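Local coordinates for D-isomer specific 2-hydroxyacid dehydrogenase family protein (Aeromonas salmonicida subsp. salmonicida, PDB 3HG7) that probably acts as an NAD-dependent oxidoreductase on 2-hydroxyacids, as members of the D-isomer specific dehydrogenase family do, at residues P119-Q124 with Q131-Q136; S104-G109 with I275-N280; H154-G159 with M164-V169; L146-I151 with R174-F179. The protein carries 1 engineered substitution. One frame throughout, in Å; residues are numbered along the deposited sequence.

Contact 1: residues P119-Q124 with Q131-Q136; sequences PLYREQ and QSHPYQ
The phenol oxygen of Tyr121 is held from two directions: the backbone N of His133 donates to Tyr121 OH at 3.0 Å, and the hydroxyl donates to a water 2.5 Å from OH. That water donates in turn to His133 O, so one side chain of the helix takes up both polar backbone groups of His133. Gln124 supplies the second grip. Its extended chain brings the amide to the loop, where its oxygen and nitrogen find different partners. Gln124 NE2 gives a hydrogen bond to Gln131 O at 2.9 Å, in the plane of both groups and along a carbonyl lone pair, while His133 NE2 donates to Gln124 OE1 at 2.8 Å. This second bond is less flat: the imidazole and amide planes stand 55° apart, and the donor is tilted from the carbonyl plane. Two bonds to opposite ends fix the amide's flip, which implies that His133 is probably protonated at NE2. Gln124 NE2 and Gln131 N both donate to a second water. Leu120 completes the interface. With CG anti to the backbone N (chi1 171°), its CD1 lies over one face of the imidazole in a CH-pi contact, 4.2 Å from the centroid of the His133 ring, and CD2 sits over the Tyr121 ring. Leu120, Tyr121 and Gln124 thus tie the loop back onto helix 118-126 at the surface, ahead of Rossmann strand 142-146, in the region that in many relatives forms a dimerisation arm, though the assembly here is a single chain.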
# COMPACT_ATOMS: atom_id res chain seq x y z
N PRO A 119 -13.08 9.43 -18.33
CA PRO A 119 -14.48 9.33 -17.90
C PRO A 119 -15.40 10.27 -18.69
O PRO A 119 -16.54 9.93 -18.98
CB PRO A 119 -14.42 9.67 -16.40
CG PRO A 119 -13.00 9.38 -15.99
CD PRO A 119 -12.20 9.86 -17.23
N LEU A 120 -14.89 11.44 -19.06
CA LEU A 120 -15.68 12.37 -19.87
C LEU A 120 -16.00 11.72 -21.21
O LEU A 120 -17.13 11.75 -21.69
CB LEU A 120 -14.91 13.69 -20.06
CG LEU A 120 -15.46 14.72 -21.04
CD1 LEU A 120 -14.85 16.07 -20.77
CD2 LEU A 120 -15.12 14.38 -22.48
N TYR A 121 -14.99 11.09 -21.82
CA TYR A 121 -15.20 10.48 -23.13
C TYR A 121 -16.14 9.31 -23.08
O TYR A 121 -16.92 9.12 -24.01
CB TYR A 121 -13.85 10.12 -23.81
CG TYR A 121 -13.17 11.40 -24.23
CD1 TYR A 121 -13.72 12.20 -25.25
CD2 TYR A 121 -12.03 11.86 -23.57
CE1 TYR A 121 -13.12 13.40 -25.60
CE2 TYR A 121 -11.44 13.04 -23.91
CZ TYR A 121 -11.97 13.82 -24.92
OH TYR A 121 -11.32 15.00 -25.23
N ARG A 122 -16.10 8.55 -21.99
CA ARG A 122 -17.03 7.45 -21.76
C ARG A 122 -18.49 8.00 -21.70
O ARG A 122 -19.41 7.44 -22.31
CB ARG A 122 -16.59 6.73 -20.48
CG ARG A 122 -17.40 5.55 -20.08
CD ARG A 122 -16.92 5.07 -18.69
NE ARG A 122 -18.02 4.43 -17.96
CZ ARG A 122 -18.39 3.16 -18.13
NH1 ARG A 122 -19.40 2.66 -17.41
NH2 ARG A 122 -17.75 2.39 -19.01
N GLU A 123 -18.67 9.11 -20.96
CA GLU A 123 -19.98 9.76 -20.84
C GLU A 123 -20.42 10.34 -22.19
O GLU A 123 -21.59 10.23 -22.55
CB GLU A 123 -19.99 10.82 -19.73
CG GLU A 123 -19.82 10.32 -18.27
CD GLU A 123 -20.92 9.36 -17.79
OE1 GLU A 123 -22.06 9.39 -18.30
OE2 GLU A 123 -20.62 8.55 -16.88
N GLN A 124 -19.50 10.93 -22.96
CA GLN A 124 -19.87 11.40 -24.29
C GLN A 124 -20.29 10.26 -25.23
O GLN A 124 -21.13 10.42 -26.12
CB GLN A 124 -18.77 12.24 -24.93
CG GLN A 124 -18.58 13.54 -24.15
CD GLN A 124 -17.71 14.56 -24.86
OE1 GLN A 124 -17.73 15.74 -24.47
NE2 GLN A 124 -16.96 14.15 -25.89
N GLN A 131 -16.83 14.84 -29.58
CA GLN A 131 -16.29 16.18 -29.25
C GLN A 131 -14.99 16.08 -28.48
O GLN A 131 -14.96 15.53 -27.38
CB GLN A 131 -17.26 17.00 -28.40
CG GLN A 131 -16.72 18.41 -28.05
CD GLN A 131 -16.45 19.30 -29.29
OE1 GLN A 131 -17.35 19.57 -30.09
NE2 GLN A 131 -15.20 19.76 -29.44
N SER A 132 -13.94 16.62 -29.07
CA SER A 132 -12.64 16.63 -28.42
C SER A 132 -12.52 17.85 -27.52
O SER A 132 -13.09 18.90 -27.82
CB SER A 132 -11.53 16.64 -29.48
OG SER A 132 -10.26 16.50 -28.85
N HIS A 133 -11.74 17.73 -26.46
CA HIS A 133 -11.44 18.81 -25.50
C HIS A 133 -9.93 18.96 -25.32
O HIS A 133 -9.19 18.01 -25.56
CB HIS A 133 -12.07 18.48 -24.15
CG HIS A 133 -13.55 18.28 -24.25
ND1 HIS A 133 -14.45 19.32 -24.12
CD2 HIS A 133 -14.27 17.20 -24.64
CE1 HIS A 133 -15.67 18.87 -24.37
NE2 HIS A 133 -15.59 17.57 -24.66
N PRO A 134 -9.47 20.13 -24.84
CA PRO A 134 -8.04 20.31 -24.61
C PRO A 134 -7.48 19.34 -23.57
O PRO A 134 -8.12 18.98 -22.59
CB PRO A 134 -7.92 21.73 -24.06
CG PRO A 134 -9.25 22.36 -24.19
CD PRO A 134 -10.23 21.40 -24.72
N TYR A 135 -6.22 18.97 -23.78
CA TYR A 135 -5.49 18.23 -22.78
C TYR A 135 -4.02 18.57 -22.92
O TYR A 135 -3.61 19.25 -23.88
CB TYR A 135 -5.76 16.74 -22.93
CG TYR A 135 -5.22 16.10 -24.20
CD1 TYR A 135 -3.89 15.58 -24.24
CD2 TYR A 135 -6.01 15.96 -25.31
CE1 TYR A 135 -3.42 14.97 -25.40
CE2 TYR A 135 -5.53 15.35 -26.48
CZ TYR A 135 -4.25 14.83 -26.48
OH TYR A 135 -3.81 14.23 -27.63
N GLN A 136 -3.22 18.12 -21.95
CA GLN A 136 -1.77 18.27 -22.01
C GLN A 136 -1.07 16.93 -21.88
O GLN A 136 -1.62 15.98 -21.35
CB GLN A 136 -1.25 19.22 -20.91
CG GLN A 136 -1.77 20.66 -21.00
CD GLN A 136 -0.73 21.71 -20.58
OE1 GLN A 136 0.32 21.38 -20.03
NE2 GLN A 136 -1.03 22.98 -20.86
O HOH W 1 -9.41 15.75 -23.86
O HOH W 2 -16.49 12.06 -27.88

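Contact 2: residues S104-G109 with I275-N280; sequences SEYVFG and IITPHN
Tyr106 and Thr277 carry this contact, a side-chain bridge in the NAD-binding Rossmann fold between helix 100-115 and the loop that leaves the edge strand 274-276 of the parallel sheet. Along the helix, Ser104 comes first and turns to the other side, where its hydroxyl bonds with His154 and Thr158 of helix 150-161. Tyr106 is the residue that crosses. A chi1 of 174° swings its ring out from the helix toward the loop, rim first. Beside the hydroxyl, ring atom CE1 of Tyr106 lies 4.0 Å from the methyl CG2 of Thr277. The ring also packs on Val253 of the neighbouring strand and meets His110 one turn on. Phe108 points back to helix 150-161, resting on Ile155 and Thr158. In the second segment, Pro278 is the centre of an inverse gamma turn, closed by His279 N to Thr277 O at 2.8 Å. The turn leads to His279, whose ND1 bonds to Glu260, consistent with the His-Glu pair of the active site in related enzymes, though not established here. Asp255 OD1 receives both Thr277 OG1 and Asn280 N. The threonine hydroxyl is therefore shared between the carboxylate and the phenol: Tyr106 OH donates to Thr277 OG1 at 2.6 Å, with a CZ-OH...OG1 angle of about 117°.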
# COMPACT_ATOMS: atom_id res chain seq x y z
N SER A 104 3.22 1.69 -9.72
CA SER A 104 3.37 2.50 -10.98
C SER A 104 2.12 2.39 -11.90
O SER A 104 1.65 3.39 -12.45
CB SER A 104 4.60 2.05 -11.74
OG SER A 104 5.74 2.67 -11.19
N GLU A 105 1.62 1.17 -12.07
CA GLU A 105 0.42 0.92 -12.88
C GLU A 105 -0.81 1.65 -12.35
O GLU A 105 -1.57 2.23 -13.11
CB GLU A 105 0.15 -0.58 -12.96
CG GLU A 105 1.24 -1.39 -13.69
CD GLU A 105 1.01 -2.89 -13.57
OE1 GLU A 105 -0.03 -3.29 -12.98
OE2 GLU A 105 1.84 -3.68 -14.08
N TYR A 106 -1.00 1.60 -11.04
CA TYR A 106 -2.15 2.24 -10.40
C TYR A 106 -2.04 3.75 -10.53
O TYR A 106 -3.01 4.43 -10.93
CB TYR A 106 -2.18 1.86 -8.90
CG TYR A 106 -3.24 2.59 -8.12
CD1 TYR A 106 -4.52 2.04 -7.98
CD2 TYR A 106 -2.95 3.80 -7.47
CE1 TYR A 106 -5.49 2.69 -7.25
CE2 TYR A 106 -3.90 4.47 -6.74
CZ TYR A 106 -5.17 3.90 -6.64
OH TYR A 106 -6.13 4.53 -5.93
N VAL A 107 -0.87 4.27 -10.20
CA VAL A 107 -0.70 5.70 -10.13
C VAL A 107 -0.82 6.26 -11.56
O VAL A 107 -1.58 7.19 -11.77
CB VAL A 107 0.67 6.09 -9.51
CG1 VAL A 107 1.01 7.57 -9.80
CG2 VAL A 107 0.64 5.83 -7.96
N PHE A 108 -0.12 5.65 -12.51
CA PHE A 108 -0.13 6.21 -13.89
C PHE A 108 -1.43 5.88 -14.65
O PHE A 108 -1.84 6.64 -15.49
CB PHE A 108 1.14 5.85 -14.65
CG PHE A 108 2.30 6.70 -14.27
CD1 PHE A 108 2.69 7.77 -15.07
CD2 PHE A 108 2.99 6.48 -13.09
CE1 PHE A 108 3.76 8.60 -14.70
CE2 PHE A 108 4.06 7.28 -12.70
CZ PHE A 108 4.45 8.35 -13.52
N GLY A 109 -2.09 4.76 -14.35
CA GLY A 109 -3.41 4.50 -14.91
C GLY A 109 -4.39 5.60 -14.46
O GLY A 109 -5.11 6.19 -15.28
N ILE A 275 -11.44 10.59 -6.18
CA ILE A 275 -11.61 9.24 -6.70
C ILE A 275 -11.23 8.26 -5.59
O ILE A 275 -10.20 8.42 -4.93
CB ILE A 275 -10.78 9.00 -7.96
CG1 ILE A 275 -11.37 9.81 -9.13
CG2 ILE A 275 -10.65 7.47 -8.24
CD1 ILE A 275 -10.54 9.83 -10.34
N ILE A 276 -12.03 7.22 -5.44
CA ILE A 276 -11.85 6.26 -4.35
C ILE A 276 -11.65 4.86 -4.89
O ILE A 276 -12.42 4.40 -5.72
CB ILE A 276 -13.10 6.23 -3.46
CG1 ILE A 276 -13.24 7.52 -2.64
CG2 ILE A 276 -13.07 5.01 -2.53
CD1 ILE A 276 -14.62 7.75 -2.14
N THR A 277 -10.62 4.18 -4.40
CA THR A 277 -10.45 2.77 -4.67
C THR A 277 -10.38 2.01 -3.35
O THR A 277 -9.82 2.52 -2.37
CB THR A 277 -9.23 2.51 -5.55
OG1 THR A 277 -8.04 3.08 -4.97
CG2 THR A 277 -9.47 3.09 -6.94
N PRO A 278 -10.89 0.77 -3.31
CA PRO A 278 -11.02 0.06 -2.02
C PRO A 278 -9.74 -0.65 -1.55
O PRO A 278 -9.72 -1.88 -1.43
CB PRO A 278 -12.14 -0.93 -2.28
CG PRO A 278 -12.04 -1.24 -3.78
CD PRO A 278 -11.58 0.05 -4.42
N HIS A 279 -8.70 0.15 -1.28
CA HIS A 279 -7.42 -0.37 -0.83
C HIS A 279 -6.93 -1.56 -1.65
O HIS A 279 -6.67 -2.64 -1.12
CB HIS A 279 -7.49 -0.70 0.67
CG HIS A 279 -6.16 -0.68 1.36
ND1 HIS A 279 -6.03 -0.81 2.72
CD2 HIS A 279 -4.90 -0.52 0.87
CE1 HIS A 279 -4.75 -0.75 3.05
NE2 HIS A 279 -4.04 -0.57 1.95
N ASN A 280 -6.81 -1.36 -2.96
CA ASN A 280 -6.43 -2.44 -3.85
C ASN A 280 -5.43 -1.99 -4.91
O ASN A 280 -5.30 -2.61 -5.97
CB ASN A 280 -7.68 -3.14 -4.44
CG ASN A 280 -8.45 -2.28 -5.43
OD1 ASN A 280 -8.19 -1.06 -5.59
ND2 ASN A 280 -9.40 -2.90 -6.12

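Contact 3: residues H154-G159 with M164-V169; sequences HIAHTG and MKVLGV. Engineered in segment 164-169: Val169 (natural residue Ile).
Gly159, Val166 and Met164 account for most of the buried surface, and they meet where helix 150-161 nears its end and the chain returns as strand 165-169. The carbonyl of Gly159 accepts the backbone N of Met164 at 2.9 Å. The bond is fairly straight at the hydrogen (156°), yet the donor stands 37° above the carbonyl plane, away from the lone-pair direction. At this turn into the strand the CA atoms of Gly159 and Met164 are 5.2 Å apart. The missing side chain of Gly159 matters most toward Val166, whose CG2 rests 4.0 Å from Gly159 C, where a CB would be tight. Val166 places its two methyls on different parts of the helix. Its first torsion (-172°) directs CG1 to the Ala156 methyl, CG1 to CB 3.8 Å, while CG2 touches both the Ala156 carbonyl oxygen and the Gly159 carbonyl carbon. Met164 uses mainly its root. Its CB lies 3.3 Å from Gly159 O, and the chain runs on to SD, 4.1 Å from Gly159 CA; the bend at chi3 turns only the terminal methyl CE. This is the helix-to-strand return of a beta-alpha-beta unit that starts with strand 142-146. Strand 165-169 pairs with strand 142-146, and its engineered Val169 packs on Leu146. Phe179, from the following loop, covers Ala156 and Val166, while Phe108 of helix 100-115 touches Met164. Ile155 packs on Ile145 of strand 142-146.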
# COMPACT_ATOMS: atom_id res chain seq x y z
N HIS A 154 10.11 2.95 -7.85
CA HIS A 154 9.52 2.46 -9.11
C HIS A 154 8.64 3.53 -9.78
O HIS A 154 8.73 3.75 -11.00
CB HIS A 154 8.79 1.13 -8.95
CG HIS A 154 8.68 0.37 -10.23
ND1 HIS A 154 7.74 0.67 -11.20
CD2 HIS A 154 9.39 -0.68 -10.72
CE1 HIS A 154 7.88 -0.15 -12.22
NE2 HIS A 154 8.88 -0.98 -11.96
N ILE A 155 7.84 4.22 -8.96
CA ILE A 155 6.96 5.29 -9.47
C ILE A 155 7.82 6.39 -10.04
O ILE A 155 7.43 7.08 -11.01
CB ILE A 155 6.07 5.86 -8.35
CG1 ILE A 155 5.12 4.78 -7.77
CG2 ILE A 155 5.21 7.02 -8.85
CD1 ILE A 155 4.59 5.15 -6.44
N ALA A 156 9.00 6.57 -9.45
CA ALA A 156 9.98 7.54 -9.96
C ALA A 156 10.48 7.19 -11.36
O ALA A 156 10.45 8.05 -12.28
CB ALA A 156 11.13 7.67 -8.98
N HIS A 157 10.93 5.95 -11.56
CA HIS A 157 11.39 5.53 -12.89
C HIS A 157 10.29 5.68 -13.95
O HIS A 157 10.57 6.05 -15.09
CB HIS A 157 11.92 4.10 -12.88
CG HIS A 157 13.28 3.98 -12.26
ND1 HIS A 157 13.47 3.69 -10.92
CD2 HIS A 157 14.52 4.16 -12.78
CE1 HIS A 157 14.77 3.66 -10.66
NE2 HIS A 157 15.42 3.95 -11.77
N THR A 158 9.05 5.37 -13.56
CA THR A 158 7.92 5.54 -14.48
C THR A 158 7.68 7.00 -14.82
O THR A 158 7.45 7.32 -15.99
CB THR A 158 6.64 4.86 -13.96
OG1 THR A 158 6.98 3.56 -13.47
CG2 THR A 158 5.59 4.74 -15.09
N GLY A 159 7.73 7.90 -13.84
CA GLY A 159 7.60 9.33 -14.16
C GLY A 159 8.69 9.82 -15.11
O GLY A 159 8.39 10.51 -16.10
N MET A 164 8.65 13.25 -17.10
CA MET A 164 8.41 14.11 -15.94
C MET A 164 9.71 14.43 -15.20
O MET A 164 10.65 13.64 -15.23
CB MET A 164 7.43 13.43 -14.97
CG MET A 164 5.99 13.42 -15.49
SD MET A 164 4.88 12.40 -14.55
CE MET A 164 4.15 13.61 -13.43
N LYS A 165 9.73 15.58 -14.52
CA LYS A 165 10.73 15.86 -13.50
C LYS A 165 10.28 15.06 -12.28
O LYS A 165 9.07 14.96 -12.03
CB LYS A 165 10.78 17.35 -13.16
CG LYS A 165 11.35 18.24 -14.28
CD LYS A 165 11.92 19.61 -13.79
CE LYS A 165 12.68 19.55 -12.42
NZ LYS A 165 13.61 18.38 -12.18
N VAL A 166 11.24 14.47 -11.56
CA VAL A 166 10.91 13.65 -10.39
C VAL A 166 11.69 14.07 -9.15
O VAL A 166 12.93 13.96 -9.10
CB VAL A 166 11.03 12.11 -10.64
CG1 VAL A 166 10.49 11.35 -9.45
CG2 VAL A 166 10.22 11.67 -11.89
N LEU A 167 10.94 14.58 -8.17
CA LEU A 167 11.50 15.00 -6.90
C LEU A 167 11.00 14.08 -5.80
O LEU A 167 9.82 13.71 -5.78
CB LEU A 167 11.09 16.42 -6.55
CG LEU A 167 11.34 17.57 -7.53
CD1 LEU A 167 10.77 18.86 -6.96
CD2 LEU A 167 12.81 17.74 -7.89
N GLY A 168 11.89 13.74 -4.88
CA GLY A 168 11.52 12.86 -3.77
C GLY A 168 11.66 13.54 -2.43
O GLY A 168 12.45 14.48 -2.28
N VAL A 169 10.89 13.06 -1.46
CA VAL A 169 10.94 13.55 -0.08
C VAL A 169 11.08 12.35 0.86
O VAL A 169 10.53 11.27 0.59
CB VAL A 169 9.72 14.46 0.24
CG1 VAL A 169 9.47 14.57 1.74
CG2 VAL A 169 9.94 15.84 -0.36

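Contact 4: residues L146-I151 with R174-F179; sequences LGTGSI and RERAGF
Thr148 meets Arg176 where the glycine-rich turn of the Rossmann fold, its sequence matching the GxGxxG pattern, faces the loop after strand 165-169. The side chains cross at about a right angle: Thr148 OG1 lies against the aliphatic part of the arginine, 3.2 Å from Arg176 CD, and not against the guanidinium nitrogens. A water joins the charged end to the loop instead, accepting from Arg176 NH1 at 2.7 Å and donating to Arg174 O at 2.7 Å, with only a weak link to Thr148 OG1. It lies at the edge of the guanidinium, in plane, while Arg174 CB lies over one face, offset toward the rim. The bend of Arg176 at its second torsion (94°) brings the group back toward Arg174. Further out, Gln153 of helix 150-161 donates through NE2 to Thr148 O, and Gly178 at the third place of a type II turn swings Phe179 toward the glycine turn. In dehydrogenases of this fold the glycine turn usually lines the coenzyme pyrophosphate site, which probably holds here too. The Phe179 ring brings CZ to 3.9 Å from Gly147 O, a buried carbonyl oxygen with no polar partner in the model.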
# COMPACT_ATOMS: atom_id res chain seq x y z
N LEU A 146 6.48 11.28 -1.96
CA LEU A 146 6.81 11.16 -0.54
C LEU A 146 7.01 9.70 -0.21
O LEU A 146 6.07 8.91 -0.20
CB LEU A 146 5.70 11.76 0.34
CG LEU A 146 5.07 13.08 -0.08
CD1 LEU A 146 4.24 13.60 1.08
CD2 LEU A 146 6.11 14.10 -0.49
N GLY A 147 8.26 9.33 0.04
CA GLY A 147 8.62 7.95 0.29
C GLY A 147 9.56 7.51 -0.81
O GLY A 147 9.23 7.61 -1.99
N THR A 148 10.73 7.02 -0.42
CA THR A 148 11.80 6.76 -1.36
C THR A 148 12.24 5.31 -1.40
O THR A 148 13.32 4.99 -1.94
CB THR A 148 13.02 7.66 -1.03
OG1 THR A 148 14.22 6.89 -1.15
CG2 THR A 148 12.91 8.14 0.40
N GLY A 149 11.41 4.43 -0.85
CA GLY A 149 11.72 3.01 -0.82
C GLY A 149 11.53 2.41 -2.19
O GLY A 149 11.51 3.13 -3.18
N SER A 150 11.32 1.10 -2.25
CA SER A 150 11.19 0.45 -3.54
C SER A 150 9.93 0.91 -4.27
O SER A 150 9.93 0.95 -5.51
CB SER A 150 11.18 -1.07 -3.41
OG SER A 150 9.99 -1.53 -2.78
N ILE A 151 8.89 1.25 -3.52
CA ILE A 151 7.64 1.74 -4.14
C ILE A 151 7.88 3.13 -4.75
O ILE A 151 7.59 3.36 -5.94
CB ILE A 151 6.45 1.77 -3.17
CG1 ILE A 151 6.08 0.34 -2.73
CG2 ILE A 151 5.21 2.38 -3.84
CD1 ILE A 151 4.90 0.25 -1.78
N ARG A 174 18.86 10.49 1.65
CA ARG A 174 19.66 9.96 0.55
C ARG A 174 19.08 10.17 -0.86
O ARG A 174 17.88 10.02 -1.08
CB ARG A 174 19.94 8.48 0.80
CG ARG A 174 21.22 7.92 0.22
CD ARG A 174 21.71 6.73 1.06
NE ARG A 174 22.76 5.95 0.41
CZ ARG A 174 24.05 6.27 0.40
NH1 ARG A 174 24.92 5.48 -0.22
NH2 ARG A 174 24.49 7.37 1.01
N GLU A 175 19.96 10.51 -1.80
CA GLU A 175 19.63 10.45 -3.23
C GLU A 175 19.40 8.98 -3.61
O GLU A 175 20.25 8.12 -3.38
CB GLU A 175 20.76 11.05 -4.07
CG GLU A 175 20.96 12.55 -3.89
CD GLU A 175 19.85 13.37 -4.52
OE1 GLU A 175 18.99 13.87 -3.78
OE2 GLU A 175 19.84 13.51 -5.77
N ARG A 176 18.22 8.68 -4.16
CA ARG A 176 17.92 7.33 -4.61
C ARG A 176 17.66 7.26 -6.12
O ARG A 176 17.38 8.29 -6.76
CB ARG A 176 16.78 6.71 -3.79
CG ARG A 176 17.26 5.79 -2.65
CD ARG A 176 17.39 6.51 -1.30
NE ARG A 176 17.95 5.65 -0.26
CZ ARG A 176 17.71 5.76 1.05
NH1 ARG A 176 16.89 6.71 1.51
NH2 ARG A 176 18.27 4.92 1.91
N ALA A 177 17.78 6.06 -6.69
CA ALA A 177 17.62 5.86 -8.13
C ALA A 177 16.23 6.27 -8.61
O ALA A 177 15.22 5.97 -7.96
CB ALA A 177 17.92 4.42 -8.52
N GLY A 178 16.17 6.96 -9.75
CA GLY A 178 14.90 7.37 -10.33
C GLY A 178 14.49 8.79 -9.97
O GLY A 178 13.74 9.41 -10.70
N PHE A 179 14.97 9.28 -8.83
CA PHE A 179 14.71 10.66 -8.42
C PHE A 179 15.79 11.64 -8.94
O PHE A 179 17.00 11.43 -8.76
CB PHE A 179 14.63 10.77 -6.89
CG PHE A 179 13.52 9.97 -6.27
CD1 PHE A 179 12.31 10.57 -5.96
CD2 PHE A 179 13.69 8.62 -5.98
CE1 PHE A 179 11.26 9.84 -5.38
CE2 PHE A 179 12.65 7.88 -5.41
CZ PHE A 179 11.43 8.50 -5.10
O HOH W 3 16.01 9.04 0.54

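Overall arrangement
Contacts 3 and 4 form one block, their centres about 8 Å apart: both use helix 150-161, and Val169 O lies 3.0 Å from Gly147 N, a probable hydrogen bond joining strand to glycine turn. Contact 2, centred about 17 Å from contact 3, meets the same helix from another side, with Phe108 CZ 3.3 Å from Gly159 N. Its long loop encloses the other three contacts along the chain. The likely coenzyme turn of contact 4 and the His279 segment of contact 2 both belong to the NAD-binding domain, their contact centres about 19 Å apart. Contact 1 is peripheral: its centre is about 34 Å from that of contact 4, although helix 118-126 directly follows helix 100-115.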